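Local atomic coordinates of CRISPR-associated protein, Cse2 family (Thermobifida fusca, PDB entry 4H79), a protein that probably binds nucleic acid as the Cse2-family (CasB) subunit of the CRISPR-associated Cascade complex. Residues 179-182 against 183-187. Residues are numbered along the deposited sequence; the frame is centred on the assembly and turned at random.
Sequences TPQG and AQRVR
Pro180 O is gripped by two donors: Gln184 N at 3.1 Å, and a water that donates at a short 2.5 Å and accepts from Arg187 NH2. The water lies in the plane of the Arg187 guanidinium, at its edge, while Gln184 CA and Ala183 O lie under one face, both offset toward its rim. Arg187 NH1 is held separately by Gly139 O. One residue earlier, Ala183 N reaches Thr179 O at 2.9 Å and 171°, the straightest of the four i to i+4 bonds that join residues 179-182 to 183-187. These are the first two turns of helix 180-195, and Thr179 is its N-cap: a chi1 of 71° sets OG1 beside both the backbone N and the carbonyl carbon, facing Gly182 N, which donates at 2.9 Å. Val186 N donates to Gly182 O at 2.9 Å, and Val186 CG2 rests 3.4 Å from the same oxygen. Val186 also touches Gln173 and Gln176, which joins this end of the helix to helix 167-176. On the exposed side, Gln181 lays its CG over one guanidinium face of Arg185, 3.3 Å from NH1. The amide and guanidinium planes stand 80° apart, so the groups meet nearly at right angles rather than stacking.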
ATOM      1  N   THR A 179     -12.084  -5.237  10.449  1.00 41.24           N
ATOM      2  CA  THR A 179     -12.609  -5.882  11.706  1.00 36.92           C
ATOM      3  C   THR A 179     -11.527  -5.803  12.790  1.00 43.25           C
ATOM      4  O   THR A 179     -10.326  -5.753  12.472  1.00 41.62           O
ATOM      5  CB  THR A 179     -13.061  -7.367  11.496  1.00 41.49           C
ATOM      6  OG1 THR A 179     -11.909  -8.217  11.302  1.00 45.35           O
ATOM      7  CG2 THR A 179     -14.148  -7.538  10.305  1.00 36.04           C
ATOM      8  N   PRO A 180     -11.918  -5.781  14.074  1.00 46.57           N
ATOM      9  CA  PRO A 180     -10.857  -5.751  15.112  1.00 47.32           C
ATOM     10  C   PRO A 180      -9.930  -6.965  15.008  1.00 44.02           C
ATOM     11  O   PRO A 180      -8.701  -6.851  15.156  1.00 39.58           O
ATOM     12  CB  PRO A 180     -11.646  -5.795  16.433  1.00 46.47           C
ATOM     13  CG  PRO A 180     -13.006  -5.296  16.061  1.00 48.65           C
ATOM     14  CD  PRO A 180     -13.278  -5.757  14.661  1.00 47.03           C
ATOM     15  N   GLN A 181     -10.516  -8.125  14.741  1.00 33.67           N
ATOM     16  CA  GLN A 181      -9.689  -9.327  14.632  1.00 42.43           C
ATOM     17  C   GLN A 181      -8.742  -9.300  13.402  1.00 40.19           C
ATOM     18  O   GLN A 181      -7.565  -9.714  13.479  1.00 39.23           O
ATOM     19  CB  GLN A 181     -10.565 -10.562  14.620  1.00 48.93           C
ATOM     20  CG  GLN A 181      -9.804 -11.836  14.313  1.00 56.85           C
ATOM     21  CD  GLN A 181     -10.633 -13.073  14.596  1.00 77.75           C
ATOM     22  OE1 GLN A 181     -11.017 -13.333  15.744  1.00 91.30           O
ATOM     23  NE2 GLN A 181     -10.912 -13.847  13.552  1.00 86.57           N
ATOM     24  N   GLY A 182      -9.230  -8.803  12.277  1.00 34.36           N
ATOM     25  CA  GLY A 182      -8.341  -8.599  11.120  1.00 31.93           C
ATOM     26  C   GLY A 182      -7.232  -7.590  11.385  1.00 32.60           C
ATOM     27  O   GLY A 182      -6.097  -7.829  11.002  1.00 33.21           O
ATOM     28  N   ALA A 183      -7.531  -6.460  12.035  1.00 35.60           N
ATOM     29  CA  ALA A 183      -6.502  -5.472  12.423  1.00 34.69           C
ATOM     30  C   ALA A 183      -5.372  -6.079  13.315  1.00 34.52           C
ATOM     31  O   ALA A 183      -4.164  -5.770  13.145  1.00 29.36           O
ATOM     32  CB  ALA A 183      -7.151  -4.284  13.138  1.00 36.59           C
ATOM     33  N   GLN A 184      -5.751  -6.897  14.274  1.00 29.36           N
ATOM     34  CA  GLN A 184      -4.784  -7.593  15.121  1.00 34.88           C
ATOM     35  C   GLN A 184      -3.890  -8.501  14.256  1.00 34.62           C
ATOM     36  O   GLN A 184      -2.680  -8.582  14.494  1.00 32.67           O
ATOM     37  CB  GLN A 184      -5.483  -8.449  16.215  1.00 32.04           C
ATOM     38  CG  GLN A 184      -4.523  -9.464  16.867  1.00 37.97           C
ATOM     39  CD  GLN A 184      -5.151 -10.186  18.028  1.00 44.92           C
ATOM     40  OE1 GLN A 184      -6.016  -9.646  18.706  1.00 57.36           O
ATOM     41  NE2 GLN A 184      -4.702 -11.421  18.298  1.00 43.75           N
ATOM     42  N   ARG A 185      -4.497  -9.219  13.306  1.00 29.87           N
ATOM     43  CA  ARG A 185      -3.730 -10.112  12.457  1.00 30.99           C
ATOM     44  C   ARG A 185      -2.742  -9.297  11.613  1.00 32.23           C
ATOM     45  O   ARG A 185      -1.573  -9.673  11.436  1.00 32.04           O
ATOM     46  CB  ARG A 185      -4.657 -10.913  11.587  1.00 30.74           C
ATOM     47  CG  ARG A 185      -5.460 -11.969  12.353  1.00 37.63           C
ATOM     48  CD  ARG A 185      -6.056 -12.944  11.350  1.00 58.08           C
ATOM     49  NE  ARG A 185      -6.683 -14.034  12.063  1.00 56.11           N
ATOM     50  CZ  ARG A 185      -7.993 -14.188  12.144  1.00 92.16           C
ATOM     51  NH1 ARG A 185      -8.816 -13.330  11.534  1.00 98.24           N
ATOM     52  NH2 ARG A 185      -8.465 -15.202  12.827  1.00 63.90           N
ATOM     53  N   VAL A 186      -3.175  -8.147  11.118  1.00 29.10           N
ATOM     54  CA  VAL A 186      -2.261  -7.285  10.348  1.00 29.71           C
ATOM     55  C   VAL A 186      -1.119  -6.702  11.189  1.00 28.31           C
ATOM     56  O   VAL A 186       0.052  -6.726  10.788  1.00 30.18           O
ATOM     57  CB  VAL A 186      -3.019  -6.160   9.613  1.00 28.11           C
ATOM     58  CG1 VAL A 186      -2.000  -5.214   8.940  1.00 27.06           C
ATOM     59  CG2 VAL A 186      -3.977  -6.810   8.563  1.00 24.09           C
ATOM     60  N   ARG A 187      -1.445  -6.155  12.363  1.00 26.29           N
ATOM     61  CA  ARG A 187      -0.389  -5.681  13.310  1.00 31.42           C
ATOM     62  C   ARG A 187       0.614  -6.800  13.631  1.00 31.91           C
ATOM     63  O   ARG A 187       1.869  -6.564  13.668  1.00 28.02           O
ATOM     64  CB  ARG A 187      -1.027  -5.188  14.614  1.00 27.86           C
ATOM     65  CG  ARG A 187      -1.688  -3.813  14.485  1.00 31.94           C
ATOM     66  CD  ARG A 187      -1.981  -3.232  15.884  1.00 35.00           C
ATOM     67  NE  ARG A 187      -2.911  -4.074  16.724  1.00 38.94           N
ATOM     68  CZ  ARG A 187      -4.226  -4.008  16.642  1.00 39.60           C
ATOM     69  NH1 ARG A 187      -4.792  -3.153  15.777  1.00 35.09           N
ATOM     70  NH2 ARG A 187      -4.980  -4.772  17.408  1.00 37.96           N
TER
HETATM   71  O   HOH W   1      -8.074  -5.051  16.844  1.00 45.66           O